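Local coordinates for BB_2cx5_001 (Thermus thermophilus, PDB 3RI0), which serves as a computationally designed epitope scaffold for presenting a grafted linear HIV epitope, built on a protein of the aminoacyl-tRNA editing domain family, at residues Val44-Tyr53 with Phe62-Leu72; Pro112-Leu120 with Leu144-Lys155. The protein carries 6 engineered substitutions. All coordinates share one frame; numbering follows the deposited sequence.

Interaction 1: residues Val44-Tyr53 with Phe62-Leu72; sequences VGQIVKSLAY and FLVSGKNRLDL. Engineered in segment 44-53: Ala52 (natural residue Val), Tyr53 (natural residue Phe).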
loop_
_atom_site.group_PDB
_atom_site.type_symbol
_atom_site.label_atom_id
_atom_site.label_comp_id
_atom_site.label_asym_id
_atom_site.label_seq_id
_atom_site.Cartn_x
_atom_site.Cartn_y
_atom_site.Cartn_z
ATOM N N VAL A 44 -14.750 -0.352 -0.797
ATOM C CA VAL A 44 -13.625 -0.991 -0.145
ATOM C C VAL A 44 -12.596 -1.503 -1.158
ATOM O O VAL A 44 -11.411 -1.586 -0.861
ATOM C CB VAL A 44 -14.081 -2.157 0.744
ATOM C CG1 VAL A 44 -14.417 -3.368 -0.108
ATOM C CG2 VAL A 44 -12.979 -2.478 1.746
ATOM N N GLY A 45 -13.047 -1.831 -2.361
ATOM C CA GLY A 45 -12.117 -2.310 -3.369
ATOM C C GLY A 45 -11.134 -1.246 -3.829
ATOM O O GLY A 45 -10.119 -1.557 -4.463
ATOM N N GLN A 46 -11.435 0.009 -3.512
ATOM C CA GLN A 46 -10.577 1.119 -3.894
ATOM C C GLN A 46 -9.446 1.348 -2.902
ATOM O O GLN A 46 -8.488 2.051 -3.206
ATOM C CB GLN A 46 -11.395 2.408 -4.051
ATOM C CG GLN A 46 -12.260 2.433 -5.307
ATOM C CD GLN A 46 -13.151 3.667 -5.373
ATOM O OE1 GLN A 46 -14.115 3.792 -4.606
ATOM N NE2 GLN A 46 -12.830 4.589 -6.281
ATOM N N ILE A 47 -9.555 0.765 -1.715
ATOM C CA ILE A 47 -8.505 0.913 -0.721
ATOM C C ILE A 47 -7.320 0.040 -1.120
ATOM O O ILE A 47 -7.492 -1.120 -1.505
ATOM C CB ILE A 47 -8.974 0.485 0.687
ATOM C CG1 ILE A 47 -10.157 1.351 1.137
ATOM C CG2 ILE A 47 -7.806 0.605 1.682
ATOM C CD1 ILE A 47 -9.845 2.815 1.267
ATOM N N VAL A 48 -6.123 0.603 -1.022
ATOM C CA VAL A 48 -4.914 -0.108 -1.373
ATOM C C VAL A 48 -4.168 -0.573 -0.131
ATOM O O VAL A 48 -3.773 0.243 0.703
ATOM C CB VAL A 48 -3.956 0.791 -2.175
ATOM C CG1 VAL A 48 -2.780 -0.040 -2.694
ATOM C CG2 VAL A 48 -4.710 1.470 -3.328
ATOM N N LYS A 49 -3.979 -1.881 -0.014
ATOM C CA LYS A 49 -3.234 -2.467 1.108
ATOM C C LYS A 49 -1.796 -2.707 0.637
ATOM O O LYS A 49 -1.573 -3.361 -0.384
ATOM C CB LYS A 49 -3.858 -3.799 1.524
ATOM C CG LYS A 49 -5.280 -3.671 2.078
ATOM C CD LYS A 49 -5.887 -5.029 2.408
ATOM C CE LYS A 49 -5.872 -5.959 1.190
ATOM N NZ LYS A 49 -6.544 -7.256 1.480
ATOM N N SER A 50 -0.826 -2.167 1.365
ATOM C CA SER A 50 0.583 -2.331 1.008
ATOM C C SER A 50 1.189 -3.448 1.847
ATOM O O SER A 50 1.703 -3.206 2.953
ATOM C CB SER A 50 1.340 -1.021 1.242
ATOM O OG SER A 50 0.805 0.026 0.450
ATOM N N LEU A 51 1.128 -4.666 1.309
ATOM C CA LEU A 51 1.625 -5.860 1.988
ATOM C C LEU A 51 3.085 -6.213 1.675
ATOM O O LEU A 51 3.456 -6.422 0.520
ATOM C CB LEU A 51 0.714 -7.049 1.647
ATOM C CG LEU A 51 -0.791 -6.823 1.836
ATOM C CD1 LEU A 51 -1.580 -8.029 1.373
ATOM C CD2 LEU A 51 -1.077 -6.538 3.300
ATOM N N ALA A 52 3.909 -6.302 2.715
ATOM C CA ALA A 52 5.319 -6.635 2.543
ATOM C C ALA A 52 5.646 -8.070 2.982
ATOM O O ALA A 52 5.238 -8.500 4.064
ATOM C CB ALA A 52 6.167 -5.653 3.314
ATOM N N TYR A 53 6.380 -8.799 2.143
ATOM C CA TYR A 53 6.767 -10.180 2.435
ATOM C C TYR A 53 8.257 -10.394 2.231
ATOM O O TYR A 53 8.910 -9.646 1.514
ATOM C CB TYR A 53 5.994 -11.145 1.543
ATOM C CG TYR A 53 4.555 -11.318 1.958
ATOM C CD1 TYR A 53 4.179 -12.328 2.843
ATOM C CD2 TYR A 53 3.573 -10.440 1.502
ATOM C CE1 TYR A 53 2.854 -12.458 3.270
ATOM C CE2 TYR A 53 2.251 -10.558 1.923
ATOM C CZ TYR A 53 1.901 -11.570 2.806
ATOM O OH TYR A 53 0.596 -11.700 3.218
ATOM N N PHE A 62 3.498 -5.807 -2.186
ATOM C CA PHE A 62 2.294 -6.159 -2.927
ATOM C C PHE A 62 1.144 -5.219 -2.588
ATOM O O PHE A 62 0.736 -5.102 -1.441
ATOM C CB PHE A 62 1.896 -7.605 -2.646
ATOM C CG PHE A 62 2.913 -8.608 -3.117
ATOM C CD1 PHE A 62 3.952 -9.006 -2.281
ATOM C CD2 PHE A 62 2.838 -9.148 -4.399
ATOM C CE1 PHE A 62 4.914 -9.934 -2.713
ATOM C CE2 PHE A 62 3.795 -10.077 -4.850
ATOM C CZ PHE A 62 4.831 -10.471 -3.998
ATOM N N LEU A 63 0.631 -4.546 -3.610
ATOM C CA LEU A 63 -0.466 -3.599 -3.448
ATOM C C LEU A 63 -1.749 -4.339 -3.846
ATOM O O LEU A 63 -1.962 -4.650 -5.024
ATOM C CB LEU A 63 -0.212 -2.391 -4.345
ATOM C CG LEU A 63 1.219 -1.879 -4.157
ATOM C CD1 LEU A 63 1.538 -0.823 -5.193
ATOM C CD2 LEU A 63 1.383 -1.323 -2.750
ATOM N N VAL A 64 -2.595 -4.614 -2.856
ATOM C CA VAL A 64 -3.818 -5.376 -3.076
ATOM C C VAL A 64 -5.094 -4.589 -2.865
ATOM O O VAL A 64 -5.189 -3.757 -1.963
ATOM C CB VAL A 64 -3.858 -6.605 -2.125
ATOM C CG1 VAL A 64 -5.171 -7.360 -2.287
ATOM C CG2 VAL A 64 -2.674 -7.511 -2.410
ATOM N N SER A 65 -6.086 -4.858 -3.704
ATOM C CA SER A 65 -7.372 -4.199 -3.574
ATOM C C SER A 65 -7.912 -4.517 -2.182
ATOM O O SER A 65 -7.670 -5.594 -1.645
ATOM C CB SER A 65 -8.343 -4.715 -4.634
ATOM O OG SER A 65 -9.646 -4.202 -4.412
ATOM N N GLY A 66 -8.636 -3.578 -1.592
ATOM C CA GLY A 66 -9.198 -3.826 -0.280
ATOM C C GLY A 66 -10.236 -4.942 -0.288
ATOM O O GLY A 66 -10.541 -5.512 0.750
ATOM N N LYS A 67 -10.762 -5.282 -1.458
ATOM C CA LYS A 67 -11.778 -6.332 -1.544
ATOM C C LYS A 67 -11.197 -7.693 -1.927
ATOM O O LYS A 67 -11.950 -8.612 -2.278
ATOM C CB LYS A 67 -12.834 -5.962 -2.583
ATOM C CG LYS A 67 -12.354 -6.236 -3.995
ATOM C CD LYS A 67 -13.308 -5.738 -5.058
ATOM C CE LYS A 67 -12.630 -5.817 -6.409
ATOM N NZ LYS A 67 -13.400 -5.162 -7.489
ATOM N N ASN A 68 -9.871 -7.821 -1.894
ATOM C CA ASN A 68 -9.237 -9.092 -2.239
ATOM C C ASN A 68 -8.207 -9.485 -1.200
ATOM O O ASN A 68 -7.699 -8.652 -0.462
ATOM C CB ASN A 68 -8.506 -9.025 -3.586
ATOM C CG ASN A 68 -9.412 -8.625 -4.741
ATOM O OD1 ASN A 68 -10.580 -9.015 -4.806
ATOM N ND2 ASN A 68 -8.860 -7.861 -5.680
ATOM N N ARG A 69 -7.900 -10.771 -1.135
ATOM C CA ARG A 69 -6.863 -11.217 -0.227
ATOM C C ARG A 69 -5.786 -11.831 -1.128
ATOM O O ARG A 69 -6.084 -12.506 -2.118
ATOM C CB ARG A 69 -7.414 -12.186 0.838
ATOM C CG ARG A 69 -8.188 -13.395 0.347
ATOM C CD ARG A 69 -9.450 -13.688 1.206
ATOM N NE ARG A 69 -9.515 -12.981 2.493
ATOM C CZ ARG A 69 -10.489 -13.151 3.389
ATOM N NH1 ARG A 69 -11.478 -14.003 3.152
ATOM N NH2 ARG A 69 -10.485 -12.454 4.519
ATOM N N LEU A 70 -4.533 -11.532 -0.804
ATOM C CA LEU A 70 -3.392 -11.989 -1.582
ATOM C C LEU A 70 -3.217 -13.498 -1.716
ATOM O O LEU A 70 -3.150 -14.218 -0.722
ATOM C CB LEU A 70 -2.107 -11.408 -1.002
ATOM C CG LEU A 70 -0.842 -11.803 -1.766
ATOM C CD1 LEU A 70 -0.875 -11.200 -3.176
ATOM C CD2 LEU A 70 0.377 -11.318 -1.010
ATOM N N ASP A 71 -3.135 -13.970 -2.955
ATOM C CA ASP A 71 -2.920 -15.387 -3.197
ATOM C C ASP A 71 -1.408 -15.567 -3.150
ATOM O O ASP A 71 -0.708 -15.238 -4.107
ATOM C CB ASP A 71 -3.441 -15.793 -4.573
ATOM C CG ASP A 71 -3.311 -17.288 -4.825
ATOM O OD1 ASP A 71 -2.267 -17.854 -4.441
ATOM O OD2 ASP A 71 -4.246 -17.889 -5.409
ATOM N N LEU A 72 -0.904 -16.064 -2.028
ATOM C CA LEU A 72 0.533 -16.265 -1.872
ATOM C C LEU A 72 1.111 -17.231 -2.899
ATOM O O LEU A 72 2.318 -17.230 -3.151
ATOM C CB LEU A 72 0.846 -16.752 -0.458
ATOM C CG LEU A 72 0.700 -15.672 0.612
ATOM C CD1 LEU A 72 0.898 -16.290 1.979
ATOM C CD2 LEU A 72 1.712 -14.564 0.362
#
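Lys49 and Val64 form an antiparallel hydrogen-bonded pair in the hairpin of strands 47-54 and 59-65. Lys49 N gives a nearly straight bond to Val64 O (3.0 Å, 175° at the hydrogen), and Val64 N returns one to Lys49 O. Leu51 and Phe62 repeat the exchange, so four backbone N-H groups and four carbonyls are paired across this part of the hairpin. Lys49 O also receives the CA-H of Leu63. Beyond the last bridge, beside the 3-10 segment 44-46, pairing becomes less regular. Gly66 N makes only a weak bond to Ile47 O, whereas Ser65 OG, swung anti to its own nitrogen (chi1 173°), donates to a lone pair of Gly45 O at 2.7 Å. That hydroxyl also accepts a weak bond from the N-H of Lys67, which ties it into the turn Ser65-Asn68.

The Lys49 side chain bends at chi3 (-56°), carrying CE past Val64 CG1 at 3.8 Å. Its NZ ends almost head-on to the Asn68 carbonyl, 2.7 Å from O. The Asn68 amide instead turns to Asp116 and Asp118. On the same side as Lys49, Leu51 CD1 touches Val64 CG2, and the engineered Tyr53 receives Leu72 CD2 over one ring face, 4.0 Å from the centroid, while Leu70 CD2 meets its CE2 at 3.6 Å. The ammonium of Lys49 thus joins the strand to the returning chain through a main-chain carbonyl rather than an acid, a bond that would probably add polarity to that peptide, while apolar groups close the other end.

Interaction 2: residues Pro112-Leu120 with Leu144-Lys155; sequences PAYLDEDLL and LALTGAQVADLK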
loop_
_atom_site.group_PDB
_atom_site.type_symbol
_atom_site.label_atom_id
_atom_site.label_comp_id
_atom_site.label_asym_id
_atom_site.label_seq_id
_atom_site.Cartn_x
_atom_site.Cartn_y
_atom_site.Cartn_z
ATOM N N PRO A 112 10.867 -4.024 -4.612
ATOM C CA PRO A 112 10.310 -4.348 -5.931
ATOM C C PRO A 112 8.806 -4.433 -5.647
ATOM O O PRO A 112 8.431 -4.938 -4.588
ATOM C CB PRO A 112 10.897 -5.719 -6.235
ATOM C CG PRO A 112 12.195 -5.734 -5.447
ATOM C CD PRO A 112 11.817 -5.051 -4.155
ATOM N N ALA A 113 7.948 -3.952 -6.550
ATOM C CA ALA A 113 6.520 -4.001 -6.262
ATOM C C ALA A 113 5.604 -4.590 -7.326
ATOM O O ALA A 113 5.941 -4.640 -8.512
ATOM C CB ALA A 113 6.029 -2.614 -5.887
ATOM N N TYR A 114 4.430 -5.028 -6.874
ATOM C CA TYR A 114 3.412 -5.602 -7.744
ATOM C C TYR A 114 2.053 -4.995 -7.423
ATOM O O TYR A 114 1.755 -4.686 -6.268
ATOM C CB TYR A 114 3.392 -7.116 -7.588
ATOM C CG TYR A 114 4.739 -7.715 -7.908
ATOM C CD1 TYR A 114 5.766 -7.714 -6.962
ATOM C CD2 TYR A 114 5.012 -8.215 -9.176
ATOM C CE1 TYR A 114 7.034 -8.202 -7.272
ATOM C CE2 TYR A 114 6.273 -8.700 -9.497
ATOM C CZ TYR A 114 7.280 -8.691 -8.547
ATOM O OH TYR A 114 8.522 -9.180 -8.871
ATOM N N LEU A 115 1.226 -4.825 -8.451
ATOM C CA LEU A 115 -0.085 -4.206 -8.287
ATOM C C LEU A 115 -1.262 -5.056 -8.752
ATOM O O LEU A 115 -1.379 -5.390 -9.932
ATOM C CB LEU A 115 -0.109 -2.865 -9.031
ATOM C CG LEU A 115 -1.396 -2.029 -9.012
ATOM C CD1 LEU A 115 -1.268 -0.926 -7.997
ATOM C CD2 LEU A 115 -1.635 -1.409 -10.373
ATOM N N ASP A 116 -2.133 -5.376 -7.802
ATOM C CA ASP A 116 -3.356 -6.150 -8.024
ATOM C C ASP A 116 -4.073 -5.521 -9.209
ATOM O O ASP A 116 -4.545 -4.388 -9.102
ATOM C CB ASP A 116 -4.242 -6.037 -6.774
ATOM C CG ASP A 116 -5.572 -6.778 -6.894
ATOM O OD1 ASP A 116 -6.046 -7.038 -8.025
ATOM O OD2 ASP A 116 -6.153 -7.085 -5.826
ATOM N N GLU A 117 -4.172 -6.251 -10.320
ATOM C CA GLU A 117 -4.830 -5.713 -11.520
ATOM C C GLU A 117 -6.215 -5.122 -11.283
ATOM O O GLU A 117 -6.647 -4.241 -12.026
ATOM C CB GLU A 117 -4.899 -6.774 -12.631
ATOM C CG GLU A 117 -5.361 -8.174 -12.210
ATOM C CD GLU A 117 -5.443 -9.132 -13.407
ATOM O OE1 GLU A 117 -4.487 -9.187 -14.216
ATOM O OE2 GLU A 117 -6.470 -9.828 -13.537
ATOM N N ASP A 118 -6.914 -5.582 -10.250
ATOM C CA ASP A 118 -8.243 -5.050 -9.956
ATOM C C ASP A 118 -8.212 -3.576 -9.569
ATOM O O ASP A 118 -9.224 -2.889 -9.670
ATOM C CB ASP A 118 -8.924 -5.859 -8.847
ATOM C CG ASP A 118 -9.382 -7.236 -9.321
ATOM O OD1 ASP A 118 -9.235 -7.541 -10.529
ATOM O OD2 ASP A 118 -9.887 -8.013 -8.484
ATOM N N LEU A 119 -7.061 -3.083 -9.124
ATOM C CA LEU A 119 -6.954 -1.675 -8.742
ATOM C C LEU A 119 -7.043 -0.755 -9.962
ATOM O O LEU A 119 -7.513 0.377 -9.853
ATOM C CB LEU A 119 -5.643 -1.421 -7.989
ATOM C CG LEU A 119 -5.584 -1.945 -6.549
ATOM C CD1 LEU A 119 -4.185 -1.755 -5.978
ATOM C CD2 LEU A 119 -6.607 -1.200 -5.698
ATOM N N LEU A 120 -6.610 -1.245 -11.122
ATOM C CA LEU A 120 -6.663 -0.442 -12.347
ATOM C C LEU A 120 -8.128 -0.260 -12.745
ATOM O O LEU A 120 -8.457 0.535 -13.624
ATOM C CB LEU A 120 -5.910 -1.139 -13.485
ATOM C CG LEU A 120 -4.470 -1.610 -13.254
ATOM C CD1 LEU A 120 -3.945 -2.258 -14.517
ATOM C CD2 LEU A 120 -3.592 -0.445 -12.862
ATOM N N LEU A 144 1.149 3.667 -10.016
ATOM C CA LEU A 144 2.155 2.906 -10.753
ATOM C C LEU A 144 3.418 3.716 -10.999
ATOM O O LEU A 144 4.525 3.173 -10.939
ATOM C CB LEU A 144 1.593 2.440 -12.102
ATOM C CG LEU A 144 0.574 1.301 -12.088
ATOM C CD1 LEU A 144 -0.006 1.096 -13.481
ATOM C CD2 LEU A 144 1.255 0.025 -11.587
ATOM N N ALA A 145 3.258 5.009 -11.286
ATOM C CA ALA A 145 4.407 5.873 -11.539
ATOM C C ALA A 145 5.206 6.082 -10.258
ATOM O O ALA A 145 6.420 6.223 -10.292
ATOM C CB ALA A 145 3.948 7.221 -12.092
ATOM N N LEU A 146 4.503 6.100 -9.132
ATOM C CA LEU A 146 5.111 6.298 -7.819
ATOM C C LEU A 146 5.883 5.084 -7.350
ATOM O O LEU A 146 7.014 5.181 -6.875
ATOM C CB LEU A 146 4.029 6.579 -6.776
ATOM C CG LEU A 146 3.594 7.999 -6.468
ATOM C CD1 LEU A 146 2.365 7.950 -5.570
ATOM C CD2 LEU A 146 4.739 8.745 -5.788
ATOM N N THR A 147 5.241 3.932 -7.469
ATOM C CA THR A 147 5.811 2.677 -7.014
ATOM C C THR A 147 6.650 1.944 -8.055
ATOM O O THR A 147 7.493 1.118 -7.707
ATOM C CB THR A 147 4.686 1.743 -6.558
ATOM O OG1 THR A 147 3.848 1.437 -7.680
ATOM C CG2 THR A 147 3.841 2.412 -5.481
ATOM N N GLY A 148 6.421 2.241 -9.331
ATOM C CA GLY A 148 7.148 1.550 -10.384
ATOM C C GLY A 148 6.734 0.089 -10.321
ATOM O O GLY A 148 7.488 -0.819 -10.682
ATOM N N ALA A 149 5.511 -0.134 -9.848
ATOM C CA ALA A 149 4.989 -1.479 -9.706
ATOM C C ALA A 149 4.643 -2.139 -11.036
ATOM O O ALA A 149 4.311 -1.476 -12.023
ATOM C CB ALA A 149 3.759 -1.465 -8.810
ATOM N N GLN A 150 4.718 -3.457 -11.042
ATOM C CA GLN A 150 4.387 -4.233 -12.212
ATOM C C GLN A 150 2.946 -4.685 -11.990
ATOM O O GLN A 150 2.603 -5.169 -10.918
ATOM C CB GLN A 150 5.317 -5.435 -12.303
ATOM C CG GLN A 150 4.862 -6.551 -13.219
ATOM C CD GLN A 150 5.892 -7.659 -13.283
ATOM O OE1 GLN A 150 7.006 -7.449 -13.771
ATOM N NE2 GLN A 150 5.538 -8.838 -12.778
ATOM N N VAL A 151 2.095 -4.479 -12.987
ATOM C CA VAL A 151 0.694 -4.886 -12.920
ATOM C C VAL A 151 0.658 -6.402 -12.873
ATOM O O VAL A 151 1.420 -7.066 -13.576
ATOM C CB VAL A 151 -0.098 -4.397 -14.163
ATOM C CG1 VAL A 151 -1.407 -5.130 -14.264
ATOM C CG2 VAL A 151 -0.345 -2.905 -14.071
ATOM N N ALA A 152 -0.220 -6.960 -12.044
ATOM C CA ALA A 152 -0.294 -8.410 -11.932
ATOM C C ALA A 152 -1.598 -8.970 -11.378
ATOM O O ALA A 152 -2.401 -8.268 -10.762
ATOM C CB ALA A 152 0.870 -8.918 -11.084
ATOM N N ASP A 153 -1.789 -10.260 -11.611
ATOM C CA ASP A 153 -2.954 -10.977 -11.130
ATOM C C ASP A 153 -2.481 -11.562 -9.799
ATOM O O ASP A 153 -1.655 -12.482 -9.781
ATOM C CB ASP A 153 -3.322 -12.075 -12.135
ATOM C CG ASP A 153 -4.192 -13.137 -11.530
ATOM O OD1 ASP A 153 -5.187 -12.780 -10.863
ATOM O OD2 ASP A 153 -3.882 -14.329 -11.718
ATOM N N LEU A 154 -3.009 -11.041 -8.694
ATOM C CA LEU A 154 -2.552 -11.472 -7.375
ATOM C C LEU A 154 -3.543 -12.100 -6.387
ATOM O O LEU A 154 -3.147 -12.878 -5.524
ATOM C CB LEU A 154 -1.886 -10.280 -6.678
ATOM C CG LEU A 154 -0.756 -9.569 -7.421
ATOM C CD1 LEU A 154 -0.474 -8.214 -6.753
ATOM C CD2 LEU A 154 0.477 -10.445 -7.428
ATOM N N LYS A 155 -4.816 -11.754 -6.508
ATOM C CA LYS A 155 -5.839 -12.234 -5.586
ATOM C C LYS A 155 -6.213 -13.701 -5.658
ATOM O O LYS A 155 -5.854 -14.410 -6.594
ATOM C CB LYS A 155 -7.120 -11.429 -5.773
ATOM C CG LYS A 155 -7.904 -11.869 -6.986
ATOM C CD LYS A 155 -8.444 -10.685 -7.741
ATOM C CE LYS A 155 -8.961 -11.087 -9.115
ATOM N NZ LYS A 155 -10.313 -11.687 -9.077
HETATM O O HOH W 1 8.462 -10.467 -11.780
HETATM O O HOH W 2 -5.547 -9.818 -8.593
#
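Parallel pairing of strand 113-116 with strand 150-152 adds the last strand of the chain to the mixed sheet, right after helix 140-147. The ladder runs alternately: Gln150 N to Ala113 O, Leu115 N to Gln150 O (2.8 Å), Ala152 N to Leu115 O, and Glu117 N to Ala152 O (2.7 Å).

Leu115, with CG anti to its nitrogen (chi1 180°), sends CD2 against Leu144 CD2 at a tight 3.4 Å. Leu120 CD1 and Val151 CG2 meet tip to tip at 3.7 Å. The Gln150 amide stands nearly perpendicular to the Tyr114 ring, NE2 lying at its edge 3.4 Å from CE2; one water touches Tyr114 OH and, weakly, NE2. Leu154 CD1 packs on Asp116 N.

Asp116 OD1 accepts the N-H of Asp118 in an Asx turn and a bond from a water that itself takes the N-H of Leu154. Lys155 runs across the Asp118 carboxylate, its NZ forming a long salt bridge to OD2 (3.7 Å); Asn68 also bonds that oxygen. Backbone bonds therefore carry the pairing, while the Asp116 carboxylate and its water hold the chain beyond the strand, with at most a weak contribution from the long ion pair.

How the interactions relate
From the N terminus, interaction 1 comes first: 44-53 pairs with 62-72 across a hairpin with eight intervening residues. Interaction 2 closes a longer loop, from 112-120 to 144-155, enclosing strands 125-128 and 134-138 and the first half of helix 140-147. The two loops follow in series, neither nested nor crossed, yet they share one sheet, because strand 59-65 lies beside strand 113-116. This gives the strand order 47-54, 59-65, 113-116, 150-152. The segments also touch directly: Asn68 ND2 probably bonds Asp116 OD2 and Asp71 N Leu154 O, bringing residues 154-155, just past the last strand, against the chain that enters helix 72-79.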